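PDB 2BAS: YkuI protein from Bacillus subtilis, which binds the second messenger cyclic di-GMP and probably cleaves it as a phosphodiesterase. Local coordinates for residues 39-44 with 59-64; 255-260 with 268-273; 320-325 with 334-339. All blocks are in the same frame, centred on the assembly; numbering follows the deposited sequence.

How the contacts relate
Contacts 1 and 2 both lie in the EAL domain and touch each other. Contact 1 joins two strands of its barrel, and contact 2 folds the loop after the last barrel strand onto the start of helix 271-311. Their centres are about 18 Å apart. Gln43 of contact 1 reaches the backbone of Val258 in contact 2, and Leu59 packs on Pro260. Contact 3 lies in the C-terminal domain, its centre about 66 Å from that of contact 1 and 55 Å from that of contact 2. The long helix 271-311 runs between the domains. The family's signature motif, probably part of the active site, ends at Leu59 in contact 1.

Contact 1. Residues 39-44 with 59-64; sequences LPYYQA and LGRILA
Leu59, Arg61 and Leu39 bury the largest areas where strands 39-44 and 59-64 run side by side. Leu39 pairs with Arg61 and Tyr41 with Leu59. Both are antiparallel hydrogen-bonded pairs, each held by two backbone bonds. One of them runs from Tyr41 N to Leu59 O, 2.7 Å. Pro40 and Gly60 form the non-hydrogen-bonded pair between them. Leu39 has its CG between the backbone N and the carbonyl carbon (chi1 71°). Its CD2 methyl then leans across to Arg61, 3.5 Å from Arg61 O and 3.9 Å from Arg61 CB. The two strands form a hairpin in the barrel of the EAL domain. This is a TIM-like barrel in which strand 38-47 runs against both of its neighbours, 53-64 and 249-252. The family signature, here Glu-Val-Leu, starts at Glu57 and ends at Leu59. Leu59 lays its CB against the carbonyl of Tyr41. Its CD1 branch lies alongside Gln43 CB, at 4.1 Å. The amide of Gln43 is bonded to Gln253 as well as to the loop 255-260. Arg61 crosses the Tyr41 side chain at about a right angle. Its CG makes an off-centre CH-pi contact, 4.2 Å from the Tyr41 ring centroid. The arginine chain bends at chi2 (-69°). Arg61 NH2 comes back to its own strand and gives a bond of 3.2 Å to Gly60 O, which lies in the guanidinium plane but is met from above its carbonyl plane. Ile68 of strand 67-70 packs against both Tyr41 and Arg61.

Contact 2. Residues 255-260 with 268-273; sequences YYLVSP and DVLKQR
Leu257 and Leu270 mark the nearest approach of the two backbones, 7.9 Å between CA atoms, where a loop faces a type I turn (Asp268 to Lys271) and the helix start it leads into. Leu270, the N-cap residue, points its side chain at the loop. Its CD2 methyl lies 3.4 Å from Leu257 O, 4.1 Å from Leu257 CB and 4.0 Å from Val258 CG2. One turn on, Arg273 extends from CG to NE and reaches Tyr256. Arg273 NH2 sits over the centre of the Tyr256 ring, 3.1 Å above its plane. The guanidinium stands nearly upright on the ring, the planes 87° apart, in a cation-pi contact. The same NH2 makes a weak, bent bond of 2.7 Å to Tyr256 O. Tyr256 OH is hydrogen-bonded to Glu277, one turn further along helix 271-311. With an alanine here the carbonyl would remain, but the guanidinium would probably lose its ring and Glu277 its phenol partner. Arg273 also has a long, weak ion pair with Glu277. Tyr256 packs on Asn238 and Leu241 of helix 238-246, while Leu257, Val258 and Leu270 all touch Phe46 of strand 38-47.

Contact 3. Residues 320-325 with 334-339; sequences DFIKKL and FRIYMC
Ile322 of helix 320-325 is the bump that fits between Ile336 and Met338 on strand 335-339. These two strand residues stand two places apart and point to the helix, leaving a dip over Tyr337. The CG2 branch of Ile322 fills this dip, 4.2 Å from Ile336 CG2 on one wall and 4.1 Å from Met338 SE on the other. With chi1 at 61°, CG1 is flanked by both backbone neighbours of CA, and CD1 swings to the flank, on the side where Val350 of the next strand packs. There it lies 3.8 Å from Ile336 O and 4.3 Å from Tyr337 CA. The strand fills a hollow in return. Ile336 CG2 rests between Ile322 and Leu325, three residues apart on the helix, and meets Leu325 CD2 at 4.2 Å. The two isoleucines lie alongside, pointing opposite ways. Helix and strand run roughly antiparallel, at 149°, with axes 8.6 Å apart, so the helix meets the strand through its side chains, one of which touches the strand backbone. This is helix-on-sheet packing in the C-terminal signalling domain. Strand 335-340 is an inner strand of a six-stranded antiparallel sheet, a build consistent with a PAS-like fold. The other end of the dip is closed by Met338, present as selenomethionine. With chi2 near 163° its chain reaches out to the helix and brings SE to the edge of the Phe321 ring. There it lies 4.0 Å from Phe321 CD2, near the ring plane, in a Met-aromatic contact. The selenomethionine chain runs square to the phenylalanine. Phe321 also packs on Val307 and Leu310 of helix 271-311. Leu415, from the strand on the other side of 335-340, touches both Leu325 and Ile336. Tyr337 points away from the helix, and its ring meets Phe416.

Contact 1. Residues 39-44 with 59-64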
# COMPACT_ATOMS: atom_id res chain seq x y z
N LEU A 39 -2.22 29.06 27.94
CA LEU A 39 -2.20 29.73 26.65
C LEU A 39 -1.91 28.78 25.49
O LEU A 39 -1.30 27.73 25.69
CB LEU A 39 -1.17 30.88 26.68
CG LEU A 39 0.34 30.58 26.71
CD1 LEU A 39 1.14 31.87 26.58
CD2 LEU A 39 0.77 29.81 27.96
N PRO A 40 -2.38 29.14 24.27
CA PRO A 40 -1.99 28.38 23.09
C PRO A 40 -0.63 28.79 22.52
O PRO A 40 -0.28 29.97 22.55
CB PRO A 40 -3.10 28.72 22.08
CG PRO A 40 -3.54 30.09 22.46
CD PRO A 40 -3.32 30.22 23.94
N TYR A 41 0.12 27.82 22.04
CA TYR A 41 1.29 28.07 21.21
C TYR A 41 0.97 27.58 19.81
O TYR A 41 -0.08 26.96 19.59
CB TYR A 41 2.51 27.35 21.77
CG TYR A 41 3.48 28.25 22.48
CD1 TYR A 41 3.04 29.25 23.35
CD2 TYR A 41 4.85 28.09 22.29
CE1 TYR A 41 3.94 30.07 24.02
CE2 TYR A 41 5.77 28.90 22.96
CZ TYR A 41 5.30 29.89 23.81
OH TYR A 41 6.21 30.69 24.47
N TYR A 42 1.86 27.86 18.86
CA TYR A 42 1.62 27.48 17.46
C TYR A 42 2.88 26.96 16.76
O TYR A 42 4.00 27.40 17.05
CB TYR A 42 1.07 28.68 16.68
CG TYR A 42 -0.07 29.44 17.35
CD1 TYR A 42 0.19 30.50 18.22
CD2 TYR A 42 -1.40 29.09 17.11
CE1 TYR A 42 -0.85 31.19 18.85
CE2 TYR A 42 -2.44 29.78 17.72
CZ TYR A 42 -2.16 30.82 18.59
OH TYR A 42 -3.19 31.50 19.19
N GLN A 43 2.68 26.02 15.84
CA GLN A 43 3.76 25.54 14.99
C GLN A 43 3.31 25.56 13.54
O GLN A 43 2.28 24.97 13.20
CB GLN A 43 4.23 24.15 15.42
CG GLN A 43 5.56 23.72 14.76
CD GLN A 43 6.10 22.40 15.29
OE1 GLN A 43 5.36 21.58 15.84
NE2 GLN A 43 7.39 22.20 15.13
N ALA A 44 4.07 26.24 12.70
CA ALA A 44 3.71 26.41 11.29
C ALA A 44 3.81 25.12 10.50
O ALA A 44 4.64 24.25 10.79
CB ALA A 44 4.57 27.49 10.64
N LEU A 59 -1.12 24.31 19.85
CA LEU A 59 -0.48 23.56 20.93
C LEU A 59 -0.80 24.13 22.32
O LEU A 59 -0.93 25.34 22.47
CB LEU A 59 1.04 23.50 20.70
CG LEU A 59 1.52 22.94 19.34
CD1 LEU A 59 3.02 23.10 19.15
CD2 LEU A 59 1.13 21.48 19.15
N GLY A 60 -0.95 23.26 23.31
CA GLY A 60 -1.30 23.69 24.68
C GLY A 60 -0.12 23.97 25.60
O GLY A 60 0.78 23.15 25.72
N ARG A 61 -0.13 25.14 26.25
CA ARG A 61 0.96 25.51 27.15
C ARG A 61 0.46 26.18 28.43
O ARG A 61 -0.68 26.64 28.50
CB ARG A 61 1.97 26.46 26.47
CG ARG A 61 2.76 25.90 25.29
CD ARG A 61 3.77 24.84 25.71
NE ARG A 61 4.65 24.44 24.60
CZ ARG A 61 4.38 23.47 23.72
NH1 ARG A 61 5.25 23.18 22.76
NH2 ARG A 61 3.24 22.80 23.78
N ILE A 62 1.35 26.24 29.42
CA ILE A 62 1.10 26.95 30.67
C ILE A 62 2.36 27.69 31.15
O ILE A 62 3.47 27.14 31.14
CB ILE A 62 0.50 26.00 31.77
CG1 ILE A 62 -0.02 26.81 32.97
CG2 ILE A 62 1.51 24.94 32.22
CD1 ILE A 62 -0.83 26.01 33.97
N LEU A 63 2.17 28.96 31.52
CA LEU A 63 3.22 29.76 32.16
C LEU A 63 3.19 29.50 33.66
O LEU A 63 2.28 29.94 34.37
CB LEU A 63 3.02 31.25 31.87
CG LEU A 63 3.99 32.22 32.56
CD1 LEU A 63 5.44 31.90 32.20
CD2 LEU A 63 3.66 33.66 32.21
N ALA A 64 4.19 28.76 34.13
CA ALA A 64 4.29 28.39 35.53
C ALA A 64 5.69 28.66 36.01
O ALA A 64 6.67 28.27 35.36
CB ALA A 64 3.93 26.93 35.71

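Contact 2. Residues 255-260 with 268-273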
# COMPACT_ATOMS: atom_id res chain seq x y z
N TYR A 255 10.87 20.73 14.07
CA TYR A 255 11.97 21.58 14.56
C TYR A 255 12.87 22.06 13.43
O TYR A 255 13.27 23.22 13.40
CB TYR A 255 12.82 20.86 15.61
CG TYR A 255 12.08 20.55 16.89
CD1 TYR A 255 11.63 21.57 17.73
CD2 TYR A 255 11.85 19.23 17.29
CE1 TYR A 255 10.94 21.29 18.92
CE2 TYR A 255 11.16 18.94 18.48
CZ TYR A 255 10.71 19.97 19.29
OH TYR A 255 10.04 19.69 20.46
N TYR A 256 13.18 21.15 12.50
CA TYR A 256 14.08 21.48 11.38
C TYR A 256 13.56 22.67 10.59
O TYR A 256 14.34 23.53 10.19
CB TYR A 256 14.31 20.27 10.45
CG TYR A 256 15.35 20.55 9.39
CD1 TYR A 256 16.71 20.59 9.71
CD2 TYR A 256 14.98 20.79 8.07
CE1 TYR A 256 17.67 20.86 8.74
CE2 TYR A 256 15.93 21.06 7.09
CZ TYR A 256 17.27 21.09 7.44
OH TYR A 256 18.23 21.35 6.48
N LEU A 257 12.25 22.72 10.39
CA LEU A 257 11.63 23.83 9.68
C LEU A 257 11.47 25.05 10.59
O LEU A 257 12.15 26.05 10.40
CB LEU A 257 10.30 23.42 9.06
CG LEU A 257 10.37 22.29 8.04
CD1 LEU A 257 8.99 21.89 7.62
CD2 LEU A 257 11.20 22.67 6.82
N VAL A 258 10.57 24.94 11.57
CA VAL A 258 10.31 26.03 12.52
C VAL A 258 9.76 25.46 13.84
O VAL A 258 8.76 24.76 13.85
CB VAL A 258 9.31 27.09 11.95
CG1 VAL A 258 8.85 28.04 13.04
CG2 VAL A 258 9.95 27.90 10.85
N SER A 259 10.44 25.78 14.94
CA SER A 259 10.01 25.40 16.29
C SER A 259 8.67 26.08 16.70
O SER A 259 8.24 27.04 16.06
CB SER A 259 11.07 25.80 17.33
OG SER A 259 11.19 27.22 17.37
N PRO A 260 7.99 25.56 17.73
CA PRO A 260 6.75 26.23 18.16
C PRO A 260 6.98 27.57 18.85
O PRO A 260 7.87 27.69 19.70
CB PRO A 260 6.12 25.23 19.15
CG PRO A 260 6.85 23.93 18.92
CD PRO A 260 8.23 24.34 18.52
N ASP A 268 5.91 33.98 4.19
CA ASP A 268 7.05 33.61 3.36
C ASP A 268 8.31 33.41 4.20
O ASP A 268 9.42 33.41 3.67
CB ASP A 268 7.32 34.71 2.32
CG ASP A 268 6.15 34.93 1.37
OD1 ASP A 268 5.35 33.84 1.12
OD2 ASP A 268 6.05 36.20 0.86
N VAL A 269 8.13 33.23 5.51
CA VAL A 269 9.24 33.15 6.45
C VAL A 269 10.39 32.24 5.99
O VAL A 269 11.56 32.55 6.23
CB VAL A 269 8.77 32.73 7.88
CG1 VAL A 269 8.03 31.38 7.86
CG2 VAL A 269 9.95 32.70 8.87
N LEU A 270 10.05 31.15 5.31
CA LEU A 270 11.03 30.13 4.98
C LEU A 270 11.19 29.86 3.48
O LEU A 270 11.98 28.99 3.10
CB LEU A 270 10.65 28.85 5.73
CG LEU A 270 11.75 28.18 6.56
CD1 LEU A 270 12.30 29.13 7.64
CD2 LEU A 270 11.22 26.90 7.20
N LYS A 271 10.47 30.61 2.64
CA LYS A 271 10.45 30.38 1.18
C LYS A 271 11.82 30.14 0.52
O LYS A 271 11.96 29.20 -0.28
CB LYS A 271 9.72 31.53 0.46
CG LYS A 271 9.38 31.23 -1.02
CD LYS A 271 8.51 32.32 -1.64
CE LYS A 271 7.05 32.25 -1.16
NZ LYS A 271 6.28 33.49 -1.46
N GLN A 272 12.80 30.96 0.85
CA GLN A 272 14.12 30.87 0.21
C GLN A 272 14.93 29.64 0.60
O GLN A 272 15.50 28.98 -0.27
CB GLN A 272 14.92 32.16 0.38
CG GLN A 272 14.25 33.36 -0.29
CD GLN A 272 13.62 32.98 -1.63
OE1 GLN A 272 14.30 32.50 -2.54
NE2 GLN A 272 12.31 33.20 -1.75
N ARG A 273 14.98 29.34 1.89
CA ARG A 273 15.70 28.17 2.38
C ARG A 273 15.13 26.89 1.76
O ARG A 273 15.89 26.04 1.29
CB ARG A 273 15.66 28.13 3.90
CG ARG A 273 16.27 26.88 4.52
CD ARG A 273 16.01 26.87 6.01
NE ARG A 273 16.12 25.53 6.58
CZ ARG A 273 16.03 25.25 7.87
NH1 ARG A 273 15.84 26.21 8.76
NH2 ARG A 273 16.15 23.99 8.28

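Contact 3. Residues 320-325 with 334-339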
# COMPACT_ATOMS: atom_id res chain seq x y z
N ASP A 320 16.55 -25.34 -25.00
CA ASP A 320 17.98 -25.37 -25.27
C ASP A 320 18.53 -23.95 -25.43
O ASP A 320 19.67 -23.68 -25.03
CB ASP A 320 18.27 -26.24 -26.49
CG ASP A 320 18.10 -27.74 -26.19
OD1 ASP A 320 18.20 -28.14 -25.01
OD2 ASP A 320 17.86 -28.52 -27.15
N PHE A 321 17.72 -23.05 -25.98
CA PHE A 321 18.14 -21.65 -26.15
C PHE A 321 18.44 -20.92 -24.84
O PHE A 321 19.44 -20.20 -24.75
CB PHE A 321 17.13 -20.86 -27.01
CG PHE A 321 17.20 -19.36 -26.84
CD1 PHE A 321 18.27 -18.64 -27.36
CD2 PHE A 321 16.20 -18.68 -26.16
CE1 PHE A 321 18.35 -17.24 -27.19
CE2 PHE A 321 16.25 -17.28 -25.99
CZ PHE A 321 17.32 -16.56 -26.50
N ILE A 322 17.58 -21.09 -23.83
CA ILE A 322 17.77 -20.39 -22.56
C ILE A 322 18.95 -20.94 -21.75
O ILE A 322 19.59 -20.20 -21.00
CB ILE A 322 16.47 -20.31 -21.69
CG1 ILE A 322 15.94 -21.70 -21.30
CG2 ILE A 322 15.40 -19.47 -22.41
CD1 ILE A 322 14.76 -21.66 -20.32
N LYS A 323 19.24 -22.23 -21.92
CA LYS A 323 20.38 -22.85 -21.25
C LYS A 323 21.66 -22.20 -21.76
O LYS A 323 22.59 -21.96 -20.98
CB LYS A 323 20.42 -24.36 -21.52
CG LYS A 323 19.22 -25.14 -21.00
CD LYS A 323 19.35 -26.59 -21.42
CE LYS A 323 18.08 -27.35 -21.15
NZ LYS A 323 18.16 -28.72 -21.77
N LYS A 324 21.68 -21.92 -23.06
CA LYS A 324 22.80 -21.26 -23.70
C LYS A 324 22.80 -19.78 -23.34
O LYS A 324 23.85 -19.22 -23.07
CB LYS A 324 22.75 -21.44 -25.22
CG LYS A 324 22.93 -22.88 -25.71
CD LYS A 324 23.01 -22.90 -27.24
CE LYS A 324 23.01 -24.31 -27.84
NZ LYS A 324 21.66 -24.96 -27.78
N LEU A 325 21.64 -19.15 -23.32
CA LEU A 325 21.58 -17.75 -22.89
C LEU A 325 22.14 -17.59 -21.47
O LEU A 325 22.96 -16.70 -21.21
CB LEU A 325 20.17 -17.17 -23.02
CG LEU A 325 20.06 -15.65 -22.77
CD1 LEU A 325 20.87 -14.85 -23.80
CD2 LEU A 325 18.60 -15.19 -22.75
N PHE A 334 20.28 -15.24 -12.45
CA PHE A 334 20.19 -16.48 -11.67
C PHE A 334 18.93 -17.26 -12.06
O PHE A 334 18.77 -18.41 -11.69
CB PHE A 334 20.27 -16.24 -10.15
CG PHE A 334 18.99 -15.69 -9.56
CD1 PHE A 334 18.08 -16.55 -8.94
CD2 PHE A 334 18.71 -14.34 -9.63
CE1 PHE A 334 16.90 -16.06 -8.40
CE2 PHE A 334 17.54 -13.83 -9.10
CZ PHE A 334 16.62 -14.69 -8.48
N ARG A 335 18.06 -16.64 -12.83
CA ARG A 335 16.89 -17.34 -13.38
C ARG A 335 16.50 -16.75 -14.73
O ARG A 335 16.49 -15.52 -14.89
CB ARG A 335 15.70 -17.30 -12.43
CG ARG A 335 14.69 -18.38 -12.72
CD ARG A 335 13.38 -18.15 -11.99
NE ARG A 335 13.44 -18.52 -10.58
CZ ARG A 335 13.51 -17.65 -9.57
NH1 ARG A 335 13.52 -18.09 -8.32
NH2 ARG A 335 13.57 -16.34 -9.82
N ILE A 336 16.24 -17.64 -15.69
CA ILE A 336 15.77 -17.27 -17.03
C ILE A 336 14.65 -18.22 -17.49
O ILE A 336 14.75 -19.43 -17.29
CB ILE A 336 16.92 -17.25 -18.07
CG1 ILE A 336 18.07 -16.38 -17.55
CG2 ILE A 336 16.45 -16.75 -19.45
CD1 ILE A 336 19.28 -16.30 -18.48
N TYR A 337 13.59 -17.65 -18.10
CA TYR A 337 12.44 -18.40 -18.64
C TYR A 337 11.67 -17.54 -19.66
O TYR A 337 11.84 -16.32 -19.69
CB TYR A 337 11.50 -18.87 -17.51
CG TYR A 337 10.85 -17.75 -16.71
CD1 TYR A 337 9.54 -17.34 -16.97
CD2 TYR A 337 11.55 -17.09 -15.72
CE1 TYR A 337 8.96 -16.29 -16.23
CE2 TYR A 337 10.99 -16.07 -14.99
CZ TYR A 337 9.70 -15.66 -15.24
OH TYR A 337 9.21 -14.63 -14.47
N MSE A 338 10.81 -18.19 -20.46
CA MSE A 338 9.99 -17.53 -21.49
C MSE A 338 8.49 -17.79 -21.34
O MSE A 338 8.09 -18.89 -20.96
CB MSE A 338 10.41 -18.01 -22.89
CG MSE A 338 11.60 -17.31 -23.50
SE MSE A 338 12.38 -18.34 -25.00
CE MSE A 338 10.78 -18.57 -26.22
N CYS A 339 7.67 -16.80 -21.70
CA CYS A 339 6.20 -16.91 -21.64
C CYS A 339 5.54 -16.35 -22.91
O CYS A 339 6.15 -15.53 -23.61
CB CYS A 339 5.66 -16.09 -20.46
SG CYS A 339 6.24 -16.53 -18.81